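Local structure of thiosulfate reductase (Thermus thermophilus, 2VPZ) at residues G439-H444 against L468-V473; D460-I465 against M474-I479; I203-H208 against A230-V235. The protein probably acts as a molybdenum oxidoreductase on sulfur compounds, carrying two molybdopterin guanine dinucleotides, a molybdenum atom and an iron-sulfur cluster. All blocks are in the same frame, centred on the assembly; numbering follows the deposited sequence.

Contact 1 (G439-H444 against L468-V473); sequences GINLFH and LPQEHV. With MGD (2-amino-5,6-dimercapto-7-methyl-3,7,8a,9-tetrahydro-8-oxa-1,3,9,10-tetraaza-anthracen-4-one guanosine dinucleotide), chain H.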
loop_
_atom_site.group_PDB
_atom_site.type_symbol
_atom_site.label_atom_id
_atom_site.label_comp_id
_atom_site.label_asym_id
_atom_site.label_seq_id
_atom_site.Cartn_x
_atom_site.Cartn_y
_atom_site.Cartn_z
ATOM N N GLY A 439 2.619 44.595 26.230
ATOM C CA GLY A 439 2.427 43.416 25.396
ATOM C C GLY A 439 1.607 42.279 25.996
ATOM O O GLY A 439 2.040 41.128 26.071
ATOM N N ILE A 440 0.404 42.591 26.455
ATOM C CA ILE A 440 -0.454 41.582 27.082
ATOM C C ILE A 440 -1.885 41.872 26.582
ATOM O O ILE A 440 -2.352 43.013 26.624
ATOM C CB ILE A 440 -0.263 41.640 28.696
ATOM C CG1 ILE A 440 -0.969 40.476 29.387
ATOM C CG2 ILE A 440 -0.712 43.001 29.234
ATOM C CD1 ILE A 440 -2.458 40.703 29.667
ATOM N N ASN A 441 -2.560 40.855 26.055
ATOM C CA ASN A 441 -3.888 41.018 25.449
ATOM C C ASN A 441 -5.038 41.095 26.487
ATOM O O ASN A 441 -5.646 40.090 26.830
ATOM C CB ASN A 441 -4.115 39.881 24.425
ATOM C CG ASN A 441 -4.874 40.339 23.174
ATOM O OD1 ASN A 441 -4.492 40.020 22.036
ATOM N ND2 ASN A 441 -5.959 41.073 23.386
ATOM N N LEU A 442 -5.341 42.304 26.963
ATOM C CA LEU A 442 -6.409 42.493 27.949
ATOM C C LEU A 442 -7.758 41.834 27.586
ATOM O O LEU A 442 -8.402 41.211 28.441
ATOM C CB LEU A 442 -6.620 43.991 28.283
ATOM C CG LEU A 442 -5.461 44.797 28.888
ATOM C CD1 LEU A 442 -5.918 46.256 29.179
ATOM C CD2 LEU A 442 -4.928 44.109 30.172
ATOM N N PHE A 443 -8.194 41.958 26.332
ATOM C CA PHE A 443 -9.478 41.387 25.891
ATOM C C PHE A 443 -9.473 39.915 25.389
ATOM O O PHE A 443 -10.537 39.365 25.105
ATOM C CB PHE A 443 -10.146 42.305 24.829
ATOM C CG PHE A 443 -10.386 43.756 25.282
ATOM C CD1 PHE A 443 -10.595 44.775 24.332
ATOM C CD2 PHE A 443 -10.390 44.107 26.641
ATOM C CE1 PHE A 443 -10.799 46.119 24.724
ATOM C CE2 PHE A 443 -10.595 45.458 27.059
ATOM C CZ PHE A 443 -10.797 46.460 26.095
ATOM N N HIS A 444 -8.315 39.267 25.260
ATOM C CA HIS A 444 -8.283 37.868 24.808
ATOM C C HIS A 444 -7.645 36.898 25.840
ATOM O O HIS A 444 -7.934 35.693 25.836
ATOM C CB HIS A 444 -7.581 37.709 23.410
ATOM C CG HIS A 444 -8.332 38.237 22.231
ATOM N ND1 HIS A 444 -8.988 37.433 21.345
ATOM C CD2 HIS A 444 -8.539 39.491 21.807
ATOM C CE1 HIS A 444 -9.585 38.168 20.433
ATOM N NE2 HIS A 444 -9.327 39.431 20.693
ATOM N N LEU A 468 0.883 46.422 17.362
ATOM C CA LEU A 468 -0.247 46.476 16.448
ATOM C C LEU A 468 -1.437 47.210 17.123
ATOM O O LEU A 468 -1.440 47.378 18.344
ATOM C CB LEU A 468 -0.638 45.030 16.009
ATOM C CG LEU A 468 0.442 44.073 15.406
ATOM C CD1 LEU A 468 0.106 42.582 15.689
ATOM C CD2 LEU A 468 0.612 44.329 13.888
ATOM N N PRO A 469 -2.388 47.750 16.319
ATOM C CA PRO A 469 -3.540 48.440 16.906
ATOM C C PRO A 469 -4.660 47.435 17.204
ATOM O O PRO A 469 -5.640 47.336 16.461
ATOM C CB PRO A 469 -3.948 49.466 15.851
ATOM C CG PRO A 469 -3.452 48.894 14.547
ATOM C CD PRO A 469 -2.178 48.132 14.910
ATOM N N GLN A 470 -4.477 46.681 18.291
ATOM C CA GLN A 470 -5.433 45.662 18.756
ATOM C C GLN A 470 -6.688 46.293 19.377
ATOM O O GLN A 470 -6.731 47.504 19.549
ATOM C CB GLN A 470 -4.756 44.786 19.773
ATOM C CG GLN A 470 -3.585 44.006 19.265
ATOM C CD GLN A 470 -3.850 42.517 19.332
ATOM O OE1 GLN A 470 -3.015 41.684 18.968
ATOM N NE2 GLN A 470 -5.051 42.180 19.817
ATOM N N GLU A 471 -7.676 45.490 19.763
ATOM C CA GLU A 471 -8.868 46.088 20.366
ATOM C C GLU A 471 -8.653 46.688 21.776
ATOM O O GLU A 471 -9.378 47.612 22.160
ATOM C CB GLU A 471 -10.078 45.123 20.424
ATOM C CG GLU A 471 -11.303 45.815 21.013
ATOM C CD GLU A 471 -12.349 44.858 21.537
ATOM O OE1 GLU A 471 -13.440 45.328 21.942
ATOM O OE2 GLU A 471 -12.070 43.640 21.551
ATOM N N HIS A 472 -7.689 46.211 22.555
ATOM C CA HIS A 472 -7.436 46.765 23.915
ATOM C C HIS A 472 -6.339 47.873 23.965
ATOM O O HIS A 472 -6.127 48.464 25.009
ATOM C CB HIS A 472 -6.958 45.717 24.912
ATOM C CG HIS A 472 -5.544 45.332 24.749
ATOM N ND1 HIS A 472 -4.527 45.864 25.465
ATOM C CD2 HIS A 472 -4.972 44.581 23.813
ATOM C CE1 HIS A 472 -3.376 45.455 24.981
ATOM N NE2 HIS A 472 -3.622 44.662 23.966
ATOM N N VAL A 473 -5.610 48.098 22.874
ATOM C CA VAL A 473 -4.581 49.145 22.820
ATOM C C VAL A 473 -5.277 50.504 22.514
ATOM O O VAL A 473 -4.866 51.572 23.006
ATOM C CB VAL A 473 -3.482 48.866 21.708
ATOM C CG1 VAL A 473 -2.509 50.047 21.578
ATOM C CG2 VAL A 473 -2.719 47.553 22.018
HETATM P PB MGD H . -1.212 37.347 22.910
HETATM O O1B MGD H . -2.624 37.168 22.444
HETATM O O2B MGD H . -0.083 36.953 22.008
HETATM O O3B MGD H . -1.221 36.688 24.383
HETATM O O3A MGD H . -1.307 35.749 26.707
HETATM P PA MGD H . -0.672 36.960 25.884
HETATM O O1A MGD H . 0.836 36.935 25.694
HETATM O O2A MGD H . -1.341 38.186 26.398
HETATM O "O5'" MGD H . -0.957 38.860 23.233
HETATM C "C5'" MGD H . 0.303 39.484 22.984
HETATM C "C4'" MGD H . 0.038 40.990 22.968
HETATM O "O4'" MGD H . 1.368 41.495 22.960
HETATM C "C3'" MGD H . -0.623 41.524 21.725
HETATM O "O3'" MGD H . -1.237 42.760 22.112
HETATM C "C2'" MGD H . 0.584 41.755 20.801
HETATM O "O2'" MGD H . 0.207 42.708 19.842
HETATM C "C1'" MGD H . 1.659 42.274 21.759
HETATM N N9 MGD H . 3.115 42.131 21.378
HETATM C C8 MGD H . 3.662 41.131 20.685
HETATM N N7 MGD H . 5.001 41.251 20.532
HETATM C C5 MGD H . 5.380 42.363 21.199
HETATM C C6 MGD H . 6.683 43.097 21.520
HETATM O O6 MGD H . 7.820 42.717 21.067
HETATM N N1 MGD H . 6.559 44.222 22.299
HETATM C C2 MGD H . 5.371 44.700 22.784
HETATM N N2 MGD H . 5.271 45.827 23.554
HETATM N N3 MGD H . 4.226 44.052 22.531
HETATM C C4 MGD H . 4.120 42.922 21.756
HETATM C C10 MGD H . -0.638 34.456 26.827
HETATM C C11 MGD H . -1.361 33.676 27.873
HETATM O O11 MGD H . -2.751 33.851 27.597
HETATM C C12 MGD H . -1.023 32.238 28.014
HETATM S S12 MGD H . 0.598 31.692 28.129
HETATM C C13 MGD H . -1.961 31.297 28.138
HETATM S S13 MGD H . -1.709 29.658 28.254
HETATM C C14 MGD H . -3.371 31.513 28.236
HETATM N N15 MGD H . -4.025 30.943 27.023
HETATM C C16 MGD H . -5.350 31.286 26.898
HETATM C C17 MGD H . -6.397 30.523 26.213
HETATM O O17 MGD H . -6.118 29.444 25.609
HETATM N N18 MGD H . -7.646 30.990 26.259
HETATM C C19 MGD H . -7.990 32.127 26.894
HETATM N N19 MGD H . -9.266 32.616 26.865
HETATM N N20 MGD H . -7.076 32.838 27.559
HETATM C C21 MGD H . -5.787 32.515 27.586
HETATM N N22 MGD H . -4.903 33.303 28.207
HETATM C C23 MGD H . -3.533 32.989 28.429
HETATM O O HOH W 1 -10.497 41.814 19.829
#
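H472 is the wedge that joins 468-473 to 439-444. Its CG sits between the backbone N and the carbonyl carbon (chi1 77°), which swings the imidazole under the backbone of the facing turn. L442 N lies over the centre of one ring face, 3.7 Å from its plane, while V473 CG2 covers the opposite face. H472 CB in turn rests on F443, 3.8 Å from the ring centroid, in a CH-pi contact. A flat ring suits this slot because the backbone can lie directly against it. At its edge the imidazole meets the ribose, H472 NE2 standing 3.6 Å from MGD O3'. Replacing H472 by alanine would keep the CB on F443 but is likely to open a gap beneath L442 N and leave MGD O3' without the ring edge beside it.

The outer side is looser and wetter. A water bridges H444 NE2 at 2.8 Å and E471 OE2 at 3.0 Å, and the carboxylate of partly exposed E471 also forms a salt bridge with K453 through OE1 and a hydrogen bond with Y718 through OE2. Nearer the cofactor, G439 suits its place through its positive phi and because a CB there would run into the guanine N3. N441 N donates an almost straight bond (171°) to the pyrophosphate O2A of MGD at 3.0 Å. The chemistry thus divides: apolar and ring surfaces fix the turn, leaving a backbone N-H to grip the phosphate.

Contact 2 (D460-I465 against M474-I479); sequences DLYVAI and MWADVI. With MGD (2-amino-5,6-dimercapto-7-methyl-3,7,8a,9-tetrahydro-8-oxa-1,3,9,10-tetraaza-anthracen-4-one guanosine dinucleotide), chain H.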
loop_
_atom_site.group_PDB
_atom_site.type_symbol
_atom_site.label_atom_id
_atom_site.label_comp_id
_atom_site.label_asym_id
_atom_site.label_seq_id
_atom_site.Cartn_x
_atom_site.Cartn_y
_atom_site.Cartn_z
ATOM N N ASP A 460 -7.832 56.398 36.322
ATOM C CA ASP A 460 -7.306 57.749 36.146
ATOM C C ASP A 460 -6.230 57.702 35.032
ATOM O O ASP A 460 -6.116 58.637 34.239
ATOM C CB ASP A 460 -6.723 58.334 37.445
ATOM C CG ASP A 460 -7.810 58.772 38.446
ATOM O OD1 ASP A 460 -8.907 59.165 37.990
ATOM O OD2 ASP A 460 -7.548 58.731 39.671
ATOM N N LEU A 461 -5.448 56.629 34.966
ATOM C CA LEU A 461 -4.447 56.480 33.903
ATOM C C LEU A 461 -4.298 55.022 33.396
ATOM O O LEU A 461 -4.242 54.074 34.184
ATOM C CB LEU A 461 -3.058 57.027 34.331
ATOM C CG LEU A 461 -1.858 56.808 33.389
ATOM C CD1 LEU A 461 -1.843 57.871 32.267
ATOM C CD2 LEU A 461 -0.526 56.818 34.183
ATOM N N TYR A 462 -4.297 54.850 32.078
ATOM C CA TYR A 462 -4.129 53.539 31.467
ATOM C C TYR A 462 -3.184 53.619 30.237
ATOM O O TYR A 462 -3.526 54.176 29.185
ATOM C CB TYR A 462 -5.501 52.889 31.109
ATOM C CG TYR A 462 -5.445 51.762 30.090
ATOM C CD1 TYR A 462 -4.474 50.751 30.176
ATOM C CD2 TYR A 462 -6.320 51.739 28.995
ATOM C CE1 TYR A 462 -4.362 49.745 29.188
ATOM C CE2 TYR A 462 -6.225 50.747 28.002
ATOM C CZ TYR A 462 -5.244 49.749 28.097
ATOM O OH TYR A 462 -5.142 48.785 27.127
ATOM N N VAL A 463 -1.960 53.123 30.404
ATOM C CA VAL A 463 -0.980 53.146 29.326
ATOM C C VAL A 463 -0.778 51.726 28.727
ATOM O O VAL A 463 -0.799 50.715 29.439
ATOM C CB VAL A 463 0.414 53.751 29.771
ATOM C CG1 VAL A 463 1.232 54.118 28.533
ATOM C CG2 VAL A 463 0.200 55.011 30.668
ATOM N N ALA A 464 -0.627 51.638 27.405
ATOM C CA ALA A 464 -0.403 50.367 26.710
ATOM C C ALA A 464 0.784 50.495 25.755
ATOM O O ALA A 464 0.811 51.394 24.929
ATOM C CB ALA A 464 -1.688 49.921 25.944
ATOM N N ILE A 465 1.753 49.582 25.886
ATOM C CA ILE A 465 2.996 49.554 25.074
ATOM C C ILE A 465 2.869 48.298 24.187
ATOM O O ILE A 465 2.865 47.163 24.684
ATOM C CB ILE A 465 4.237 49.497 26.022
ATOM C CG1 ILE A 465 3.972 50.338 27.275
ATOM C CG2 ILE A 465 5.499 49.966 25.273
ATOM C CD1 ILE A 465 5.200 50.620 28.163
ATOM N N MET A 474 -6.341 50.450 21.721
ATOM C CA MET A 474 -7.120 51.617 21.343
ATOM C C MET A 474 -8.177 52.059 22.389
ATOM O O MET A 474 -9.157 52.732 22.069
ATOM C CB MET A 474 -7.747 51.441 19.940
ATOM C CG MET A 474 -6.794 50.871 18.864
ATOM S SD MET A 474 -5.239 51.813 18.695
ATOM C CE MET A 474 -5.855 53.410 18.012
ATOM N N TRP A 475 -7.977 51.644 23.641
ATOM C CA TRP A 475 -8.810 52.081 24.794
ATOM C C TRP A 475 -7.897 52.880 25.730
ATOM O O TRP A 475 -8.324 53.314 26.802
ATOM C CB TRP A 475 -9.386 50.918 25.603
ATOM C CG TRP A 475 -10.689 50.398 25.105
ATOM C CD1 TRP A 475 -10.979 49.955 23.839
ATOM C CD2 TRP A 475 -11.901 50.259 25.860
ATOM N NE1 TRP A 475 -12.291 49.548 23.769
ATOM C CE2 TRP A 475 -12.876 49.711 24.995
ATOM C CE3 TRP A 475 -12.248 50.520 27.194
ATOM C CZ2 TRP A 475 -14.194 49.448 25.412
ATOM C CZ3 TRP A 475 -13.550 50.261 27.621
ATOM C CH2 TRP A 475 -14.509 49.715 26.722
ATOM N N ALA A 476 -6.645 53.073 25.338
ATOM C CA ALA A 476 -5.670 53.768 26.175
ATOM C C ALA A 476 -5.498 55.310 26.104
ATOM O O ALA A 476 -5.759 55.915 25.044
ATOM C CB ALA A 476 -4.253 53.112 25.939
ATOM N N ASP A 477 -5.126 55.935 27.236
ATOM C CA ASP A 477 -4.753 57.373 27.282
ATOM C C ASP A 477 -3.227 57.110 26.987
ATOM O O ASP A 477 -2.566 56.498 27.809
ATOM C CB ASP A 477 -4.808 58.038 28.700
ATOM C CG ASP A 477 -5.873 57.467 29.619
ATOM O OD1 ASP A 477 -7.039 57.394 29.177
ATOM O OD2 ASP A 477 -5.542 57.108 30.779
ATOM N N VAL A 478 -2.675 57.556 25.862
ATOM C CA VAL A 478 -1.267 57.247 25.541
ATOM C C VAL A 478 -0.979 55.782 25.161
ATOM O O VAL A 478 -1.140 54.826 25.965
ATOM C CB VAL A 478 -0.181 57.601 26.669
ATOM C CG1 VAL A 478 1.174 57.962 25.998
ATOM C CG2 VAL A 478 -0.632 58.739 27.575
ATOM N N ILE A 479 -0.542 55.648 23.905
ATOM C CA ILE A 479 -0.147 54.422 23.222
ATOM C C ILE A 479 1.344 54.666 22.914
ATOM O O ILE A 479 1.677 55.696 22.344
ATOM C CB ILE A 479 -0.916 54.240 21.841
ATOM C CG1 ILE A 479 -2.405 53.993 22.061
ATOM C CG2 ILE A 479 -0.281 53.080 21.025
ATOM C CD1 ILE A 479 -3.322 54.384 20.877
HETATM P PB MGD H . -1.212 37.347 22.910
HETATM O O1B MGD H . -2.624 37.168 22.444
HETATM O O2B MGD H . -0.083 36.953 22.008
HETATM O O3B MGD H . -1.221 36.688 24.383
HETATM O O3A MGD H . -1.307 35.749 26.707
HETATM P PA MGD H . -0.672 36.960 25.884
HETATM O O1A MGD H . 0.836 36.935 25.694
HETATM O O2A MGD H . -1.341 38.186 26.398
HETATM O "O5'" MGD H . -0.957 38.860 23.233
HETATM C "C5'" MGD H . 0.303 39.484 22.984
HETATM C "C4'" MGD H . 0.038 40.990 22.968
HETATM O "O4'" MGD H . 1.368 41.495 22.960
HETATM C "C3'" MGD H . -0.623 41.524 21.725
HETATM O "O3'" MGD H . -1.237 42.760 22.112
HETATM C "C2'" MGD H . 0.584 41.755 20.801
HETATM O "O2'" MGD H . 0.207 42.708 19.842
HETATM C "C1'" MGD H . 1.659 42.274 21.759
HETATM N N9 MGD H . 3.115 42.131 21.378
HETATM C C8 MGD H . 3.662 41.131 20.685
HETATM N N7 MGD H . 5.001 41.251 20.532
HETATM C C5 MGD H . 5.380 42.363 21.199
HETATM C C6 MGD H . 6.683 43.097 21.520
HETATM O O6 MGD H . 7.820 42.717 21.067
HETATM N N1 MGD H . 6.559 44.222 22.299
HETATM C C2 MGD H . 5.371 44.700 22.784
HETATM N N2 MGD H . 5.271 45.827 23.554
HETATM N N3 MGD H . 4.226 44.052 22.531
HETATM C C4 MGD H . 4.120 42.922 21.756
HETATM C C10 MGD H . -0.638 34.456 26.827
HETATM C C11 MGD H . -1.361 33.676 27.873
HETATM O O11 MGD H . -2.751 33.851 27.597
HETATM C C12 MGD H . -1.023 32.238 28.014
HETATM S S12 MGD H . 0.598 31.692 28.129
HETATM C C13 MGD H . -1.961 31.297 28.138
HETATM S S13 MGD H . -1.709 29.658 28.254
HETATM C C14 MGD H . -3.371 31.513 28.236
HETATM N N15 MGD H . -4.025 30.943 27.023
HETATM C C16 MGD H . -5.350 31.286 26.898
HETATM C C17 MGD H . -6.397 30.523 26.213
HETATM O O17 MGD H . -6.118 29.444 25.609
HETATM N N18 MGD H . -7.646 30.990 26.259
HETATM C C19 MGD H . -7.990 32.127 26.894
HETATM N N19 MGD H . -9.266 32.616 26.865
HETATM N N20 MGD H . -7.076 32.838 27.559
HETATM C C21 MGD H . -5.787 32.515 27.586
HETATM N N22 MGD H . -4.903 33.303 28.207
HETATM C C23 MGD H . -3.533 32.989 28.429
#
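Y462 extends its ring away from its own backbone N (CG anti to it, chi1 161°), laying it along W475 and A476, while D477, with an unusual chi1 of -32°, turns its carboxylate back toward the Y462 backbone. The two meet where strand 462-466 and the edge strand 479-481 start to pair within a parallel beta sheet. The regular pairing is confined to the far end, a parallel bridge between A464 and I479; before it 474-478 is loop, and D477 OD2 takes the place of a backbone acceptor.

D477 OD2 accepts Y462 N at 2.9 Å, the donor standing 40° out of the carboxylate plane, and D477 N returns a bond to Y462 O at 3.1 Å. One residue therefore satisfies both backbone polar atoms of Y462. Aspartate suits the place: its short chain lets OD2 reach the strand while OD1 forms salt bridges with R101 and R107, which probably stabilise its negative charge.

Alanine at 476 is small enough to slip beneath the tyrosine, its CB 3.7 Å above the ring plane and displaced toward the rim. W475 CB lies at the ring's edge, 4.0 Å from Y462 CE2, and the phenol OH probably bonds to H472 O. A476 CB also touches A464 CB at 4.1 Å. V463 and V478 run alongside each other, V463 CG1 4.2 Å from V478 CB, and both touch I124 of helix 117-134, an apolar cover that branched side chains fill well. At the end of the strand, I465 O accepts the guanine amino group, MGD N2, at 3.0 Å.

Contact 3 (I203-H208 against A230-V235); sequences IVLIGH and AKVVVV. With MGD (2-amino-5,6-dimercapto-7-methyl-3,7,8a,9-tetrahydro-8-oxa-1,3,9,10-tetraaza-anthracen-4-one guanosine dinucleotide), chain I.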
loop_
_atom_site.group_PDB
_atom_site.type_symbol
_atom_site.label_atom_id
_atom_site.label_comp_id
_atom_site.label_asym_id
_atom_site.label_seq_id
_atom_site.Cartn_x
_atom_site.Cartn_y
_atom_site.Cartn_z
ATOM N N ILE A 203 5.227 6.792 27.475
ATOM C CA ILE A 203 4.842 8.168 27.812
ATOM C C ILE A 203 3.316 8.403 27.935
ATOM O O ILE A 203 2.564 8.055 27.022
ATOM C CB ILE A 203 5.427 9.156 26.723
ATOM C CG1 ILE A 203 6.947 9.045 26.679
ATOM C CG2 ILE A 203 4.973 10.615 26.988
ATOM C CD1 ILE A 203 7.591 9.818 25.512
ATOM N N VAL A 204 2.849 8.975 29.043
ATOM C CA VAL A 204 1.414 9.243 29.190
ATOM C C VAL A 204 1.100 10.752 29.206
ATOM O O VAL A 204 1.518 11.482 30.119
ATOM C CB VAL A 204 0.796 8.535 30.474
ATOM C CG1 VAL A 204 -0.733 8.774 30.521
ATOM C CG2 VAL A 204 1.093 7.014 30.451
ATOM N N LEU A 205 0.380 11.192 28.171
ATOM C CA LEU A 205 -0.036 12.580 27.958
ATOM C C LEU A 205 -1.474 12.831 28.403
ATOM O O LEU A 205 -2.420 12.207 27.894
ATOM C CB LEU A 205 0.103 12.993 26.462
ATOM C CG LEU A 205 1.496 12.795 25.824
ATOM C CD1 LEU A 205 1.475 13.192 24.340
ATOM C CD2 LEU A 205 2.553 13.608 26.608
ATOM N N ILE A 206 -1.643 13.715 29.377
ATOM C CA ILE A 206 -2.950 14.104 29.842
ATOM C C ILE A 206 -3.310 15.548 29.333
ATOM O O ILE A 206 -2.870 16.541 29.914
ATOM C CB ILE A 206 -3.063 13.964 31.442
ATOM C CG1 ILE A 206 -2.905 12.491 31.846
ATOM C CG2 ILE A 206 -4.409 14.555 31.946
ATOM C CD1 ILE A 206 -3.325 12.139 33.285
ATOM N N GLY A 207 -4.038 15.639 28.214
ATOM C CA GLY A 207 -4.474 16.890 27.636
ATOM C C GLY A 207 -3.439 17.751 26.955
ATOM O O GLY A 207 -3.619 18.832 26.381
ATOM N N HIS A 208 -2.243 17.223 27.059
ATOM C CA HIS A 208 -0.974 17.768 26.537
ATOM C C HIS A 208 -1.110 17.551 24.984
ATOM O O HIS A 208 -0.875 16.448 24.507
ATOM C CB HIS A 208 0.138 16.842 27.183
ATOM C CG HIS A 208 1.512 17.441 27.349
ATOM N ND1 HIS A 208 2.091 18.334 26.483
ATOM C CD2 HIS A 208 2.473 17.150 28.241
ATOM C CE1 HIS A 208 3.339 18.568 26.836
ATOM N NE2 HIS A 208 3.595 17.854 27.907
ATOM N N ALA A 230 9.161 4.467 21.132
ATOM C CA ALA A 230 8.522 5.023 22.328
ATOM C C ALA A 230 7.011 4.963 22.105
ATOM O O ALA A 230 6.454 5.625 21.197
ATOM C CB ALA A 230 8.955 6.507 22.580
ATOM N N LYS A 231 6.340 4.129 22.896
ATOM C CA LYS A 231 4.900 4.005 22.791
ATOM C C LYS A 231 4.235 4.973 23.803
ATOM O O LYS A 231 4.566 5.020 25.008
ATOM C CB LYS A 231 4.471 2.523 22.860
ATOM C CG LYS A 231 3.865 1.923 24.099
ATOM C CD LYS A 231 3.488 0.448 23.801
ATOM C CE LYS A 231 3.818 0.047 22.335
ATOM N NZ LYS A 231 4.368 -1.340 22.217
ATOM N N VAL A 232 3.351 5.790 23.226
ATOM C CA VAL A 232 2.602 6.935 23.755
ATOM C C VAL A 232 1.091 6.770 24.029
ATOM O O VAL A 232 0.331 6.457 23.106
ATOM C CB VAL A 232 2.780 8.136 22.709
ATOM C CG1 VAL A 232 2.274 9.462 23.262
ATOM C CG2 VAL A 232 4.255 8.232 22.262
ATOM N N VAL A 233 0.643 7.013 25.263
ATOM C CA VAL A 233 -0.786 6.926 25.614
ATOM C C VAL A 233 -1.399 8.356 25.762
ATOM O O VAL A 233 -0.863 9.175 26.488
ATOM C CB VAL A 233 -1.013 6.117 26.960
ATOM C CG1 VAL A 233 -2.510 6.085 27.314
ATOM C CG2 VAL A 233 -0.471 4.665 26.824
ATOM N N VAL A 234 -2.477 8.670 25.050
ATOM C CA VAL A 234 -3.092 9.998 25.171
ATOM C C VAL A 234 -4.486 9.927 25.822
ATOM O O VAL A 234 -5.326 9.121 25.434
ATOM C CB VAL A 234 -3.205 10.761 23.780
ATOM C CG1 VAL A 234 -4.069 12.040 23.920
ATOM C CG2 VAL A 234 -1.811 11.141 23.266
ATOM N N VAL A 235 -4.678 10.769 26.844
ATOM C CA VAL A 235 -5.923 10.894 27.606
ATOM C C VAL A 235 -6.460 12.292 27.228
ATOM O O VAL A 235 -5.812 13.311 27.500
ATOM C CB VAL A 235 -5.629 10.808 29.139
ATOM C CG1 VAL A 235 -6.932 10.863 29.937
ATOM C CG2 VAL A 235 -4.825 9.517 29.456
HETATM P PB MGD I . -3.651 21.478 27.278
HETATM O O1B MGD I . -4.688 22.387 27.808
HETATM O O2B MGD I . -3.048 20.476 28.125
HETATM O O3B MGD I . -2.671 22.608 26.710
HETATM O O3A MGD I . -1.026 23.894 25.255
HETATM P PA MGD I . -1.142 22.679 26.253
HETATM O O1A MGD I . -0.213 23.042 27.315
HETATM O O2A MGD I . -0.748 21.466 25.554
HETATM O "O5'" MGD I . -4.192 20.721 26.030
HETATM C "C5'" MGD I . -5.190 21.113 25.084
HETATM C "C4'" MGD I . -5.921 19.790 24.926
HETATM O "O4'" MGD I . -6.540 19.643 26.194
HETATM C "C3'" MGD I . -7.085 19.710 23.902
HETATM O "O3'" MGD I . -6.963 18.533 23.062
HETATM C "C2'" MGD I . -8.371 19.573 24.755
HETATM O "O2'" MGD I . -9.162 18.513 24.232
HETATM C "C1'" MGD I . -7.827 19.017 26.048
HETATM N N9 MGD I . -8.728 18.909 27.228
HETATM C C8 MGD I . -9.771 19.740 27.542
HETATM N N7 MGD I . -10.396 19.351 28.689
HETATM C C5 MGD I . -9.756 18.230 29.112
HETATM C C6 MGD I . -9.955 17.261 30.209
HETATM O O6 MGD I . -10.843 17.512 31.031
HETATM N N1 MGD I . -9.124 16.226 30.322
HETATM C C2 MGD I . -8.144 15.984 29.409
HETATM N N2 MGD I . -7.312 14.894 29.563
HETATM N N3 MGD I . -7.902 16.827 28.358
HETATM C C4 MGD I . -8.655 17.943 28.159
HETATM C C10 MGD I . -0.954 25.279 25.519
HETATM C C11 MGD I . 0.504 25.601 25.452
HETATM O O11 MGD I . 0.925 25.468 24.087
HETATM C C12 MGD I . 0.891 26.921 26.168
HETATM S S12 MGD I . 0.422 27.239 27.753
HETATM C C13 MGD I . 1.646 27.909 25.568
HETATM S S13 MGD I . 2.140 29.280 26.450
HETATM C C14 MGD I . 2.080 27.783 24.130
HETATM N N15 MGD I . 1.362 28.559 23.188
HETATM C C16 MGD I . 1.302 28.202 21.865
HETATM C C17 MGD I . 0.604 28.986 20.785
HETATM O O17 MGD I . 0.067 30.092 21.072
HETATM N N18 MGD I . 0.638 28.535 19.485
HETATM C C19 MGD I . 1.220 27.334 19.234
HETATM N N19 MGD I . 1.154 26.898 17.991
HETATM N N20 MGD I . 1.846 26.513 20.142
HETATM C C21 MGD I . 1.934 26.948 21.436
HETATM N N22 MGD I . 2.497 26.224 22.391
HETATM C C23 MGD I . 2.118 26.314 23.762
#
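I203-I206 and V232-V235 pair in parallel register, their strand axes 20° apart and 4.7 Å from each other at closest, and five backbone hydrogen bonds join the segments, from I203 N to K231 O at one end to G207 N and V235 O at the other. This is the strand pair of a beta-alpha-beta unit whose connecting helix is 216-227.

Side chains alternate between two faces. With I203, L205, V232 and V234 on one, L205 has its CG anti to the carbonyl carbon (chi1 -55°), which sets CD1 against two valines at once, 4.0 Å from V232 CG1 and 4.0 Å from V234 CG2; V232 leans on F222 and L226 of the connecting helix. The other face carries V204, I206, V233 and V235; V204, I206 and V235 pack against helix 257-270. There V204 and V233 run side by side, CG2 of V204 4.2 Å from CB of V233. Beta-branched residues suit such strands because their bulk favours the extended backbone and fills the space close to it.

At the C-terminal end the paired strands give way to the cofactor. G207 has positive phi, and a CB on it would collide with the guanine N3. V235 O, already bonded to G207 N at 3.0 Å, also accepts MGD N2 at 3.0 Å. An apolar sheet thus presents a backbone carbonyl, held in place by a strand neighbour, to the guanine amino group.

In the fold
All three contacts are largely buried, and each touches a molybdopterin guanine dinucleotide; K231 of contact 3 is exposed, and E471 of contact 1 and W475 of contact 2 are partly so. Contacts 1 and 2 share one sheet region and one cofactor: their segments alternate along the chain, their centres lie 11 Å apart, and G439 N sits 3.0 Å from I465 O. Contact 3 serves the second cofactor across the chain's centre, its centre 35 Å from that of contact 1. Chemistry follows position: contact 3 is regular strand pairing with aliphatic faces, contact 2 mixes one carboxylate acceptor with backbone bonding at the sheet's margin, and contact 1, beyond the strand ends, relies on rings and turns.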